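Local coordinates for iron-binding protein (Staphylococcus epidermidis, PDB 4M7O), which probably binds iron, perhaps in chelated form, as the solute-binding component of an uptake system, at residues A[165-169]-A[231-235]; A[173-179]-A[198-204]; A[193-197]-A[208-214]; A[216-222]-A[248-254]. All blocks are in the same frame, centred on the assembly; numbering follows the deposited sequence.

Contact 1: A[165-169]-A[231-235]; sequences MEVSS and MIKKR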
loop_
_atom_site.group_PDB
_atom_site.type_symbol
_atom_site.label_atom_id
_atom_site.label_comp_id
_atom_site.label_asym_id
_atom_site.label_seq_id
_atom_site.Cartn_x
_atom_site.Cartn_y
_atom_site.Cartn_z
HETATM N N MSE A 165 2.616 -13.306 7.784
HETATM C CA MSE A 165 2.529 -12.586 6.519
HETATM C C MSE A 165 3.749 -12.963 5.700
HETATM O O MSE A 165 4.890 -12.683 6.090
HETATM C CB MSE A 165 2.534 -11.075 6.755
HETATM C CG MSE A 165 1.485 -10.570 7.726
HETATM SE SE MSE A 165 -0.335 -10.639 7.026
HETATM C CE MSE A 165 -0.085 -9.552 5.436
ATOM N N GLU A 166 3.524 -13.617 4.572
ATOM C CA GLU A 166 4.631 -13.997 3.714
ATOM C C GLU A 166 4.771 -12.968 2.601
ATOM O O GLU A 166 3.917 -12.904 1.703
ATOM C CB GLU A 166 4.367 -15.378 3.125
ATOM C CG GLU A 166 5.505 -15.895 2.268
ATOM C CD GLU A 166 5.400 -17.380 2.020
ATOM O OE1 GLU A 166 4.740 -18.085 2.825
ATOM O OE2 GLU A 166 5.990 -17.855 1.027
ATOM N N VAL A 167 5.813 -12.137 2.651
ATOM C CA VAL A 167 5.906 -11.039 1.669
ATOM C C VAL A 167 6.883 -11.319 0.532
ATOM O O VAL A 167 6.971 -10.561 -0.422
ATOM C CB VAL A 167 6.244 -9.681 2.309
ATOM C CG1 VAL A 167 5.197 -9.324 3.342
ATOM C CG2 VAL A 167 7.646 -9.702 2.930
ATOM N N SER A 168 7.622 -12.413 0.641
ATOM C CA SER A 168 8.457 -12.866 -0.460
ATOM C C SER A 168 8.765 -14.319 -0.177
ATOM O O SER A 168 8.710 -14.752 0.981
ATOM C CB SER A 168 9.738 -12.030 -0.554
ATOM O OG SER A 168 10.395 -12.251 -1.792
ATOM N N SER A 169 9.075 -15.098 -1.210
ATOM C CA SER A 169 9.195 -16.546 -0.985
ATOM C C SER A 169 10.381 -17.200 -1.677
ATOM O O SER A 169 10.775 -18.308 -1.325
ATOM C CB SER A 169 7.900 -17.241 -1.408
ATOM O OG SER A 169 7.635 -17.019 -2.780
HETATM N N MSE A 231 2.743 -24.391 -3.204
HETATM C CA MSE A 231 4.054 -24.106 -2.638
HETATM C C MSE A 231 4.150 -24.601 -1.198
HETATM O O MSE A 231 5.138 -25.223 -0.817
HETATM C CB MSE A 231 4.336 -22.609 -2.665
HETATM C CG MSE A 231 4.505 -22.019 -4.045
HETATM SE SE MSE A 231 4.611 -20.070 -3.887
HETATM C CE MSE A 231 5.823 -20.017 -2.350
ATOM N N ILE A 232 3.131 -24.294 -0.399
ATOM C CA ILE A 232 3.099 -24.704 1.006
ATOM C C ILE A 232 3.207 -26.214 1.136
ATOM O O ILE A 232 3.925 -26.718 1.994
ATOM C CB ILE A 232 1.812 -24.226 1.715
ATOM C CG1 ILE A 232 1.776 -22.700 1.779
ATOM C CG2 ILE A 232 1.716 -24.800 3.110
ATOM C CD1 ILE A 232 2.983 -22.097 2.448
ATOM N N LYS A 233 2.505 -26.932 0.267
ATOM C CA LYS A 233 2.534 -28.388 0.289
ATOM C C LYS A 233 3.919 -28.923 -0.025
ATOM O O LYS A 233 4.272 -30.005 0.419
ATOM C CB LYS A 233 1.505 -28.981 -0.679
ATOM C CG LYS A 233 0.082 -28.928 -0.167
ATOM C CD LYS A 233 -0.886 -29.591 -1.144
ATOM C CE LYS A 233 -2.288 -29.687 -0.553
ATOM N NZ LYS A 233 -3.327 -29.891 -1.602
ATOM N N LYS A 234 4.707 -28.169 -0.780
ATOM C CA LYS A 234 6.049 -28.640 -1.118
ATOM C C LYS A 234 7.103 -28.254 -0.073
ATOM O O LYS A 234 8.243 -28.715 -0.126
ATOM C CB LYS A 234 6.439 -28.202 -2.535
ATOM C CG LYS A 234 5.548 -28.823 -3.619
ATOM C CD LYS A 234 5.951 -28.391 -5.030
ATOM C CE LYS A 234 4.956 -28.897 -6.072
ATOM N NZ LYS A 234 5.099 -28.184 -7.371
ATOM N N ARG A 235 6.706 -27.428 0.891
ATOM C CA ARG A 235 7.584 -27.072 2.000
ATOM C C ARG A 235 7.615 -28.154 3.059
ATOM O O ARG A 235 6.575 -28.503 3.642
ATOM C CB ARG A 235 7.135 -25.769 2.647
ATOM C CG ARG A 235 7.692 -24.563 1.963
ATOM C CD ARG A 235 7.158 -23.285 2.556
ATOM N NE ARG A 235 7.175 -22.222 1.559
ATOM C CZ ARG A 235 6.670 -21.011 1.744
ATOM N NH1 ARG A 235 6.722 -20.123 0.768
ATOM N NH2 ARG A 235 6.106 -20.697 2.901
#

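Contact 2: A[173-179]-A[198-204]; sequences IYTAGKD and VKGWKSV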
loop_
_atom_site.group_PDB
_atom_site.type_symbol
_atom_site.label_atom_id
_atom_site.label_comp_id
_atom_site.label_asym_id
_atom_site.label_seq_id
_atom_site.Cartn_x
_atom_site.Cartn_y
_atom_site.Cartn_z
ATOM N N ILE A 173 12.335 -16.963 2.203
ATOM C CA ILE A 173 11.018 -16.497 2.623
ATOM C C ILE A 173 11.187 -15.250 3.476
ATOM O O ILE A 173 12.030 -15.212 4.380
ATOM C CB ILE A 173 10.316 -17.566 3.469
ATOM C CG1 ILE A 173 10.251 -18.866 2.676
ATOM C CG2 ILE A 173 8.935 -17.095 3.896
ATOM C CD1 ILE A 173 9.762 -20.050 3.490
ATOM N N TYR A 174 10.368 -14.246 3.218
ATOM C CA TYR A 174 10.405 -13.023 4.010
ATOM C C TYR A 174 9.068 -12.775 4.658
ATOM O O TYR A 174 8.018 -13.014 4.057
ATOM C CB TYR A 174 10.751 -11.815 3.136
ATOM C CG TYR A 174 12.241 -11.661 2.859
ATOM C CD1 TYR A 174 12.903 -12.527 1.998
ATOM C CD2 TYR A 174 12.980 -10.637 3.444
ATOM C CE1 TYR A 174 14.291 -12.374 1.726
ATOM C CE2 TYR A 174 14.363 -10.469 3.165
ATOM C CZ TYR A 174 15.004 -11.343 2.312
ATOM O OH TYR A 174 16.364 -11.195 2.074
ATOM N N THR A 175 9.102 -12.255 5.874
ATOM C CA THR A 175 7.872 -11.892 6.540
ATOM C C THR A 175 7.895 -10.416 6.823
ATOM O O THR A 175 8.918 -9.761 6.630
ATOM C CB THR A 175 7.693 -12.647 7.857
ATOM O OG1 THR A 175 6.419 -12.306 8.420
ATOM C CG2 THR A 175 8.786 -12.270 8.829
ATOM N N ALA A 176 6.761 -9.901 7.285
ATOM C CA ALA A 176 6.647 -8.510 7.690
ATOM C C ALA A 176 6.433 -8.450 9.194
ATOM O O ALA A 176 5.461 -8.995 9.711
ATOM C CB ALA A 176 5.498 -7.841 6.966
ATOM N N GLY A 177 7.344 -7.792 9.900
ATOM C CA GLY A 177 7.216 -7.658 11.342
ATOM C C GLY A 177 6.650 -6.293 11.685
ATOM O O GLY A 177 5.838 -5.743 10.933
ATOM N N LYS A 178 7.072 -5.743 12.817
ATOM C CA LYS A 178 6.615 -4.425 13.239
ATOM C C LYS A 178 7.110 -3.335 12.297
ATOM O O LYS A 178 8.005 -3.570 11.479
ATOM C CB LYS A 178 7.076 -4.131 14.666
ATOM C CG LYS A 178 6.153 -4.691 15.735
ATOM C CD LYS A 178 6.664 -4.338 17.126
ATOM C CE LYS A 178 5.520 -4.220 18.123
ATOM N NZ LYS A 178 4.711 -5.465 18.209
ATOM N N ASP A 179 6.522 -2.147 12.425
ATOM C CA ASP A 179 6.832 -1.004 11.561
ATOM C C ASP A 179 6.511 -1.283 10.098
ATOM O O ASP A 179 7.147 -0.732 9.203
ATOM C CB ASP A 179 8.300 -0.575 11.689
ATOM C CG ASP A 179 8.666 -0.147 13.096
ATOM O OD1 ASP A 179 7.756 0.251 13.854
ATOM O OD2 ASP A 179 9.867 -0.201 13.437
ATOM N N VAL A 198 10.260 -8.971 15.217
ATOM C CA VAL A 198 11.180 -8.394 14.230
ATOM C C VAL A 198 10.625 -7.086 13.655
ATOM O O VAL A 198 9.438 -6.797 13.800
ATOM C CB VAL A 198 11.495 -9.375 13.080
ATOM C CG1 VAL A 198 11.905 -10.732 13.638
ATOM C CG2 VAL A 198 10.296 -9.528 12.157
ATOM N N LYS A 199 11.486 -6.303 13.007
ATOM C CA LYS A 199 11.078 -5.023 12.432
ATOM C C LYS A 199 11.313 -4.955 10.920
ATOM O O LYS A 199 12.338 -5.422 10.418
ATOM C CB LYS A 199 11.801 -3.864 13.128
ATOM C CG LYS A 199 11.423 -3.684 14.591
ATOM C CD LYS A 199 12.003 -2.395 15.164
ATOM C CE LYS A 199 11.544 -2.174 16.601
ATOM N NZ LYS A 199 11.987 -0.856 17.131
ATOM N N GLY A 200 10.358 -4.369 10.203
ATOM C CA GLY A 200 10.442 -4.268 8.755
ATOM C C GLY A 200 10.298 -5.627 8.095
ATOM O O GLY A 200 9.664 -6.532 8.644
ATOM N N TRP A 201 10.890 -5.765 6.914
ATOM C CA TRP A 201 10.847 -7.011 6.156
ATOM C C TRP A 201 12.117 -7.793 6.468
ATOM O O TRP A 201 13.214 -7.278 6.290
ATOM C CB TRP A 201 10.749 -6.706 4.639
ATOM C CG TRP A 201 9.370 -6.244 4.207
ATOM C CD1 TRP A 201 8.425 -5.663 5.000
ATOM C CD2 TRP A 201 8.775 -6.354 2.899
ATOM N NE1 TRP A 201 7.294 -5.393 4.275
ATOM C CE2 TRP A 201 7.481 -5.801 2.980
ATOM C CE3 TRP A 201 9.211 -6.863 1.671
ATOM C CZ2 TRP A 201 6.612 -5.741 1.880
ATOM C CZ3 TRP A 201 8.348 -6.803 0.578
ATOM C CH2 TRP A 201 7.066 -6.242 0.689
ATOM N N LYS A 202 11.973 -9.026 6.954
ATOM C CA LYS A 202 13.128 -9.852 7.291
ATOM C C LYS A 202 12.982 -11.261 6.738
ATOM O O LYS A 202 11.883 -11.819 6.724
ATOM C CB LYS A 202 13.307 -9.918 8.818
ATOM C CG LYS A 202 13.692 -8.582 9.445
ATOM C CD LYS A 202 14.966 -8.021 8.805
ATOM C CE LYS A 202 15.163 -6.542 9.125
ATOM N NZ LYS A 202 15.426 -6.321 10.571
ATOM N N SER A 203 14.083 -11.848 6.279
ATOM C CA SER A 203 14.043 -13.273 5.946
ATOM C C SER A 203 13.923 -14.134 7.207
ATOM O O SER A 203 14.526 -13.838 8.245
ATOM C CB SER A 203 15.276 -13.682 5.148
ATOM O OG SER A 203 16.424 -13.664 5.965
ATOM N N VAL A 204 13.147 -15.207 7.107
ATOM C CA VAL A 204 12.979 -16.154 8.202
ATOM C C VAL A 204 13.127 -17.559 7.644
ATOM O O VAL A 204 12.763 -17.810 6.495
ATOM C CB VAL A 204 11.596 -16.002 8.871
ATOM C CG1 VAL A 204 11.543 -14.710 9.655
ATOM C CG2 VAL A 204 10.477 -16.021 7.817
HETATM O O HOH W 1 13.791 -18.570 4.108
#

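Contact 3: A[193-197]-A[208-214]; sequences NSFDD and SIIKRNP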
loop_
_atom_site.group_PDB
_atom_site.type_symbol
_atom_site.label_atom_id
_atom_site.label_comp_id
_atom_site.label_asym_id
_atom_site.label_seq_id
_atom_site.Cartn_x
_atom_site.Cartn_y
_atom_site.Cartn_z
ATOM N N ASN A 193 0.718 -10.700 15.089
ATOM C CA ASN A 193 1.696 -10.995 14.047
ATOM C C ASN A 193 2.639 -12.069 14.574
ATOM O O ASN A 193 3.264 -11.876 15.624
ATOM C CB ASN A 193 2.459 -9.709 13.709
ATOM C CG ASN A 193 3.439 -9.872 12.551
ATOM O OD1 ASN A 193 3.957 -10.966 12.291
ATOM N ND2 ASN A 193 3.729 -8.764 11.872
ATOM N N SER A 194 2.736 -13.204 13.875
ATOM C CA SER A 194 3.630 -14.292 14.313
ATOM C C SER A 194 5.055 -13.798 14.553
ATOM O O SER A 194 5.786 -14.366 15.352
ATOM C CB SER A 194 3.692 -15.408 13.270
ATOM O OG SER A 194 2.520 -16.183 13.258
ATOM N N PHE A 195 5.436 -12.743 13.848
ATOM C CA PHE A 195 6.778 -12.186 13.961
ATOM C C PHE A 195 6.774 -10.733 14.416
ATOM O O PHE A 195 7.410 -9.875 13.801
ATOM C CB PHE A 195 7.526 -12.358 12.634
ATOM C CG PHE A 195 7.975 -13.773 12.395
ATOM C CD1 PHE A 195 9.196 -14.214 12.874
ATOM C CD2 PHE A 195 7.159 -14.673 11.732
ATOM C CE1 PHE A 195 9.612 -15.523 12.671
ATOM C CE2 PHE A 195 7.563 -15.985 11.526
ATOM C CZ PHE A 195 8.792 -16.411 11.995
ATOM N N ASP A 196 6.077 -10.470 15.519
ATOM C CA ASP A 196 6.034 -9.129 16.086
ATOM C C ASP A 196 7.354 -8.780 16.761
ATOM O O ASP A 196 7.575 -7.625 17.136
ATOM C CB ASP A 196 4.856 -8.962 17.058
ATOM C CG ASP A 196 4.892 -9.952 18.217
ATOM O OD1 ASP A 196 5.927 -10.623 18.427
ATOM O OD2 ASP A 196 3.875 -10.050 18.941
ATOM N N ASP A 197 8.227 -9.781 16.894
ATOM C CA ASP A 197 9.552 -9.589 17.483
ATOM C C ASP A 197 10.596 -9.039 16.503
ATOM O O ASP A 197 11.698 -8.680 16.916
ATOM C CB ASP A 197 10.063 -10.884 18.131
ATOM C CG ASP A 197 10.200 -12.037 17.138
ATOM O OD1 ASP A 197 9.390 -12.127 16.193
ATOM O OD2 ASP A 197 11.116 -12.868 17.317
ATOM N N SER A 208 11.998 -21.762 11.574
ATOM C CA SER A 208 11.515 -20.659 12.394
ATOM C C SER A 208 9.998 -20.459 12.297
ATOM O O SER A 208 9.325 -20.269 13.313
ATOM C CB SER A 208 12.247 -19.378 11.987
ATOM O OG SER A 208 12.183 -18.400 13.003
ATOM N N ILE A 209 9.465 -20.489 11.076
ATOM C CA ILE A 209 8.023 -20.384 10.869
ATOM C C ILE A 209 7.292 -21.566 11.523
ATOM O O ILE A 209 6.272 -21.379 12.194
ATOM C CB ILE A 209 7.673 -20.324 9.364
ATOM C CG1 ILE A 209 8.419 -19.167 8.686
ATOM C CG2 ILE A 209 6.176 -20.146 9.164
ATOM C CD1 ILE A 209 8.458 -19.272 7.165
ATOM N N ILE A 210 7.807 -22.780 11.323
ATOM C CA ILE A 210 7.175 -23.976 11.884
ATOM C C ILE A 210 7.096 -23.873 13.399
ATOM O O ILE A 210 6.073 -24.192 13.993
ATOM C CB ILE A 210 7.930 -25.262 11.477
ATOM C CG1 ILE A 210 7.641 -25.594 10.012
ATOM C CG2 ILE A 210 7.559 -26.445 12.376
ATOM C CD1 ILE A 210 8.649 -26.544 9.393
ATOM N N LYS A 211 8.173 -23.400 14.020
ATOM C CA LYS A 211 8.209 -23.263 15.474
ATOM C C LYS A 211 7.204 -22.224 15.979
ATOM O O LYS A 211 6.577 -22.434 17.020
ATOM C CB LYS A 211 9.621 -22.915 15.937
ATOM C CG LYS A 211 9.846 -23.063 17.421
ATOM C CD LYS A 211 11.274 -22.696 17.760
ATOM C CE LYS A 211 11.668 -23.205 19.126
ATOM N NZ LYS A 211 13.131 -23.495 19.173
ATOM N N ARG A 212 7.043 -21.119 15.243
ATOM C CA ARG A 212 6.087 -20.076 15.623
ATOM C C ARG A 212 4.655 -20.570 15.502
ATOM O O ARG A 212 3.742 -20.028 16.142
ATOM C CB ARG A 212 6.249 -18.828 14.746
ATOM C CG ARG A 212 7.557 -18.098 14.930
ATOM C CD ARG A 212 7.708 -17.543 16.327
ATOM N NE ARG A 212 9.050 -17.006 16.534
ATOM C CZ ARG A 212 9.369 -15.719 16.447
ATOM N NH1 ARG A 212 10.622 -15.330 16.650
ATOM N NH2 ARG A 212 8.436 -14.818 16.166
ATOM N N ASN A 213 4.464 -21.589 14.668
ATOM C CA ASN A 213 3.166 -22.240 14.500
ATOM C C ASN A 213 1.975 -21.290 14.310
ATOM O O ASN A 213 1.047 -21.290 15.119
ATOM C CB ASN A 213 2.915 -23.188 15.686
ATOM C CG ASN A 213 1.795 -24.150 15.429
ATOM O OD1 ASN A 213 1.255 -24.206 14.327
ATOM N ND2 ASN A 213 1.432 -24.928 16.451
ATOM N N PRO A 214 1.980 -20.489 13.228
ATOM C CA PRO A 214 0.876 -19.552 12.974
ATOM C C PRO A 214 -0.451 -20.265 12.708
ATOM O O PRO A 214 -0.455 -21.435 12.291
ATOM C CB PRO A 214 1.329 -18.797 11.706
ATOM C CG PRO A 214 2.365 -19.686 11.072
ATOM C CD PRO A 214 3.033 -20.413 12.196
#

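Contact 4: A[216-222]-A[248-254]; sequences ILISTEG and RIETVDG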
loop_
_atom_site.group_PDB
_atom_site.type_symbol
_atom_site.label_atom_id
_atom_site.label_comp_id
_atom_site.label_asym_id
_atom_site.label_seq_id
_atom_site.Cartn_x
_atom_site.Cartn_y
_atom_site.Cartn_z
ATOM N N ILE A 216 -2.742 -18.836 10.723
ATOM C CA ILE A 216 -3.145 -18.404 9.394
ATOM C C ILE A 216 -1.890 -18.005 8.617
ATOM O O ILE A 216 -1.020 -17.331 9.171
ATOM C CB ILE A 216 -4.067 -17.164 9.479
ATOM C CG1 ILE A 216 -5.224 -17.411 10.461
ATOM C CG2 ILE A 216 -4.579 -16.764 8.103
ATOM C CD1 ILE A 216 -6.157 -16.243 10.632
ATOM N N LEU A 217 -1.783 -18.432 7.357
ATOM C CA LEU A 217 -0.705 -17.967 6.469
ATOM C C LEU A 217 -1.321 -17.062 5.414
ATOM O O LEU A 217 -2.341 -17.403 4.796
ATOM C CB LEU A 217 -0.011 -19.137 5.767
ATOM C CG LEU A 217 0.362 -20.359 6.614
ATOM C CD1 LEU A 217 1.052 -21.444 5.763
ATOM C CD2 LEU A 217 1.290 -19.942 7.742
ATOM N N ILE A 218 -0.729 -15.893 5.213
ATOM C CA ILE A 218 -1.200 -15.014 4.145
ATOM C C ILE A 218 -0.022 -14.569 3.308
ATOM O O ILE A 218 0.868 -13.881 3.811
ATOM C CB ILE A 218 -1.894 -13.758 4.698
ATOM C CG1 ILE A 218 -3.033 -14.156 5.640
ATOM C CG2 ILE A 218 -2.389 -12.851 3.548
ATOM C CD1 ILE A 218 -3.868 -13.008 6.105
ATOM N N SER A 219 -0.011 -14.966 2.037
ATOM C CA SER A 219 0.998 -14.478 1.101
ATOM C C SER A 219 0.553 -13.168 0.464
ATOM O O SER A 219 -0.596 -13.031 0.037
ATOM C CB SER A 219 1.241 -15.491 -0.006
ATOM O OG SER A 219 1.876 -14.838 -1.092
ATOM N N THR A 220 1.457 -12.200 0.386
ATOM C CA THR A 220 1.081 -10.896 -0.149
ATOM C C THR A 220 1.653 -10.652 -1.530
ATOM O O THR A 220 1.776 -9.508 -1.960
ATOM C CB THR A 220 1.520 -9.765 0.786
ATOM O OG1 THR A 220 2.955 -9.756 0.887
ATOM C CG2 THR A 220 0.923 -9.982 2.156
ATOM N N GLU A 221 2.004 -11.726 -2.226
ATOM C CA GLU A 221 2.700 -11.585 -3.499
ATOM C C GLU A 221 1.758 -11.556 -4.686
ATOM O O GLU A 221 2.202 -11.423 -5.820
ATOM C CB GLU A 221 3.718 -12.703 -3.680
ATOM C CG GLU A 221 4.895 -12.599 -2.755
ATOM C CD GLU A 221 5.980 -13.576 -3.115
ATOM O OE1 GLU A 221 5.925 -14.718 -2.622
ATOM O OE2 GLU A 221 6.883 -13.209 -3.900
ATOM N N GLY A 222 0.461 -11.684 -4.427
ATOM C CA GLY A 222 -0.531 -11.594 -5.489
ATOM C C GLY A 222 -0.611 -12.846 -6.342
ATOM O O GLY A 222 -0.994 -12.781 -7.511
ATOM N N ARG A 248 -6.049 -22.640 6.572
ATOM C CA ARG A 248 -6.167 -21.193 6.635
ATOM C C ARG A 248 -4.978 -20.634 5.874
ATOM O O ARG A 248 -4.083 -20.013 6.455
ATOM C CB ARG A 248 -6.171 -20.699 8.084
ATOM C CG ARG A 248 -7.223 -21.354 8.984
ATOM C CD ARG A 248 -8.646 -20.983 8.600
ATOM N NE ARG A 248 -8.820 -19.536 8.481
ATOM C CZ ARG A 248 -8.969 -18.702 9.509
ATOM N NH1 ARG A 248 -9.119 -17.400 9.295
ATOM N NH2 ARG A 248 -8.962 -19.162 10.754
ATOM N N ILE A 249 -4.974 -20.901 4.571
ATOM C CA ILE A 249 -3.916 -20.472 3.662
ATOM C C ILE A 249 -4.539 -19.521 2.654
ATOM O O ILE A 249 -5.390 -19.934 1.863
ATOM C CB ILE A 249 -3.338 -21.688 2.918
ATOM C CG1 ILE A 249 -2.740 -22.684 3.905
ATOM C CG2 ILE A 249 -2.281 -21.287 1.911
ATOM C CD1 ILE A 249 -2.295 -23.962 3.239
ATOM N N GLU A 250 -4.150 -18.246 2.685
ATOM C CA GLU A 250 -4.792 -17.243 1.827
ATOM C C GLU A 250 -3.755 -16.418 1.075
ATOM O O GLU A 250 -2.581 -16.399 1.441
ATOM C CB GLU A 250 -5.679 -16.302 2.654
ATOM C CG GLU A 250 -6.593 -16.993 3.663
ATOM C CD GLU A 250 -7.815 -17.637 3.025
ATOM O OE1 GLU A 250 -8.139 -17.307 1.864
ATOM O OE2 GLU A 250 -8.458 -18.479 3.691
ATOM N N THR A 251 -4.194 -15.740 0.018
ATOM C CA THR A 251 -3.305 -14.855 -0.720
ATOM C C THR A 251 -3.949 -13.511 -0.889
ATOM O O THR A 251 -5.169 -13.398 -0.997
ATOM C CB THR A 251 -2.997 -15.368 -2.115
ATOM O OG1 THR A 251 -4.200 -15.369 -2.890
ATOM C CG2 THR A 251 -2.446 -16.766 -2.038
ATOM N N VAL A 252 -3.116 -12.486 -0.943
ATOM C CA VAL A 252 -3.614 -11.143 -1.170
ATOM C C VAL A 252 -2.605 -10.440 -2.081
ATOM O O VAL A 252 -1.451 -10.881 -2.169
ATOM C CB VAL A 252 -3.814 -10.466 0.202
ATOM C CG1 VAL A 252 -2.524 -9.801 0.706
ATOM C CG2 VAL A 252 -4.976 -9.533 0.164
ATOM N N ASP A 253 -3.034 -9.413 -2.812
ATOM C CA ASP A 253 -2.095 -8.590 -3.581
ATOM C C ASP A 253 -1.649 -7.454 -2.671
ATOM O O ASP A 253 -2.373 -6.460 -2.500
ATOM C CB ASP A 253 -2.750 -8.023 -4.847
ATOM C CG ASP A 253 -1.750 -7.304 -5.763
ATOM O OD1 ASP A 253 -0.831 -6.604 -5.269
ATOM O OD2 ASP A 253 -1.884 -7.435 -6.998
ATOM N N GLY A 254 -0.455 -7.603 -2.099
ATOM C CA GLY A 254 0.009 -6.740 -1.029
ATOM C C GLY A 254 0.061 -5.286 -1.425
ATOM O O GLY A 254 -0.292 -4.404 -0.629
#

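Contact 1: A[165-169]-A[231-235]
Glu-166 and Arg-235 reach for each other from opposite directions and meet as a two-pronged salt bridge, carboxylate against the outer edge of the guanidinium. Arg-235 NH2 donates to Glu-166 OE1 over 2.9 Å, with an N-H...O angle of 164°; it comes from the syn side but well out of the carboxylate plane, in keeping with the 30° between the two flat groups. The other prong, Arg-235 NH1 to Glu-166 OE2, is modelled at 2.4 Å, so its exact length is doubtful although the pairing is plain. The extended chains explain the span: Glu-166 places CG anti to its N (chi1 -177°) and runs straight on, while Arg-235 is extended from CG to NE. Beside the bridge, the methyl CE of the selenomethionine Met-231 lies 3.5 Å from Ser-169 OG and 3.6 Å from Ser-169 CB. In the second shell, Tyr-228 OH also bonds Glu-166 OE1, giving that buried oxygen two partners, and Ile-173 packs on Arg-235. Ser-169 OG is held by Glu-221. Val-167 and Ser-168 form a classic beta bulge opposite Tyr-174. The bridge thus ties the residue just past the C-terminal end of helix 225-234 to strand 162-168, a helix-on-sheet contact of an alpha/beta lobe.

Contact 2: A[173-179]-A[198-204]
Six backbone hydrogen bonds join the segment 173-178 to the segment 198-204. Thr-175 and Lys-202 form the hydrogen-bonded pair, Thr-175 N to Lys-202 O at 2.9 Å and Lys-202 N to Thr-175 O at 3.2 Å; Val-204 N continues the pattern to Ile-173 O. Beyond the regular strands, Gly-177 N bonds Gly-200 O, and Lys-178 gives its N to Val-198 O and takes Gly-200 N on its O. Gly-177 CA lies 3.4 Å from Val-198 O, a CA-H...O contact. A water bridges Ile-173 N and Val-204 O past the last direct bond.

The strands run antiparallel, their axes at 147°, and belong to the mixed sheet of the C-terminal lobe: 201-203 pairs with 174-176, which pairs in turn with 162-168.

Aromatic contacts lie on one face. Ser-203 CB sits over the centre of the Tyr-174 ring, 3.8 Å from the centroid and 13° off the normal, a CH-pi contact, and Ser-203 N lies above the same ring. Trp-201 NE1 comes 4.1 Å from Ala-176 CB.

Away from the aromatic side, Thr-175 turns OG1 anti to its N (chi1 -176°), toward Met-165 O, and points CG2 across Val-204 CG1 at about a right angle, 3.8 Å away. At the exposed end, the Lys-199 chain passes Asp-179, CD lying 3.5 Å from OD2, but NZ is too distant for a salt bridge.

Contact 3: A[193-197]-A[208-214]
Arg-212 bends at chi2 (-64°), and this turns its guanidinium back from the helix onto Phe-195 and Asp-197; Asp-197 swings CG between its own N and carbonyl carbon and meets it from the opposite direction. The contact joins the last turn of helix 206-212 to the loop after strand 192-193, which opens with an Asx turn: Asn-193 OD1 accepts from Phe-195 N. The salt bridge is end-on, Arg-212 NH2 to Asp-197 OD1 at 2.9 Å and NH1 to Asp-197 OD2 at 2.6 Å, but the carboxylate is turned 53° from the guanidinium and NH2 approaches OD1 from above its plane. NH2 also donates to Ser-194 O over 2.8 Å, in the planes of both the carbonyl and the guanidinium. Three bonds therefore fix the rotation of the group, while one of its faces lies on the Phe-195 ring, centres 4.4 Å apart and planes 26° from parallel, a cation-pi stack. The aliphatic part follows, Arg-212 CG approaching Phe-195 CZ to 3.6 Å. Ser-208 OG meets the ring at its edge, and Ile-209 lies against CZ. Beyond the two segments, Val-204 touches Phe-195, and Ile-209 and Pro-214 both touch Phe-164 of strand 162-168. Just past the helix end, Ser-194 OG touches Pro-214 CB at 3.3 Å.

Contact 4: A[216-222]-A[248-254]
Ile-216 lies across one face of the Arg-248 guanidinium: its CG1 is about 3.9 Å above the plane, displaced toward the rim, and its CD1 comes 3.4 Å from Arg-248 NH1. The arginine can present that face because its chain bends at chi2 (-67°) and chi3 (-51°), folding back over the isoleucine. Its nitrogens are employed elsewhere, NH1 on the carbonyls of Asp-274 and Ile-275 in helix 264-275 and NH2 on Gln-161.

Further along, Ile-218 and Val-252 cross obliquely, CG2 to CG1 at 4.2 Å. Thr-220 and Val-252 instead lie side by side and point the same way, with Thr-220 CG2 only 3.7 Å from Val-252 CG1; this orientation leaves Thr-220 OG1 for a weak bond to Glu-166 O. On the face opposite Ile-218, Leu-217 CD1 and Ile-249 CG1 are 4.4 Å apart, and Ser-219 stands next to Thr-251, all four touching Tyr-228 of helix 225-234.

The registered pairs are Leu-217/Ile-249, Ile-218/Glu-250 and Ser-219/Thr-251, so Val-252 is met diagonally. The strands are parallel neighbours, axes 22° apart, joined through helices 225-234 and 242-245 in a beta-alpha-beta crossover, as expected of an alpha/beta lobe. Leu-217 bonds Arg-248 O through its N and Glu-250 N through its O; Ser-219 repeats the pattern with Glu-250 O and Val-252 N.

Past the strands the bonding loses its regularity. Gly-254 N reaches Thr-220 O over 2.9 Å, from above the carbonyl plane, and Gly-222 N bonds Val-252 O weakly. Asp-253 is the N-cap of helix 254-257, its OD1 weakly bonded to Glu-256 N.

In the fold
All four contacts fall in the C-terminal lobe. Contacts 1, 2 and 4 involve strands of its mixed sheet; contact 3 lies beside it, on the loop after strand 192-193 and on helix 206-212. Strand 162-168 pairs with 174-176 of contact 2 and with 216-219 of contact 4, so contact 1 touches both, its centre about 14 Å from that of contact 2 and about 9 Å from that of contact 4. Contact 3 sits about 11 Å from contact 2, centre to centre, where Asn-193 ND2 bonds Ala-176 O. Along the chain, contacts 2 and 3 interlock inside the loop closed by contact 1, which itself crosses contact 4. A separate five-stranded parallel sheet precedes this one, consistent with a two-lobed periplasmic-type binding protein.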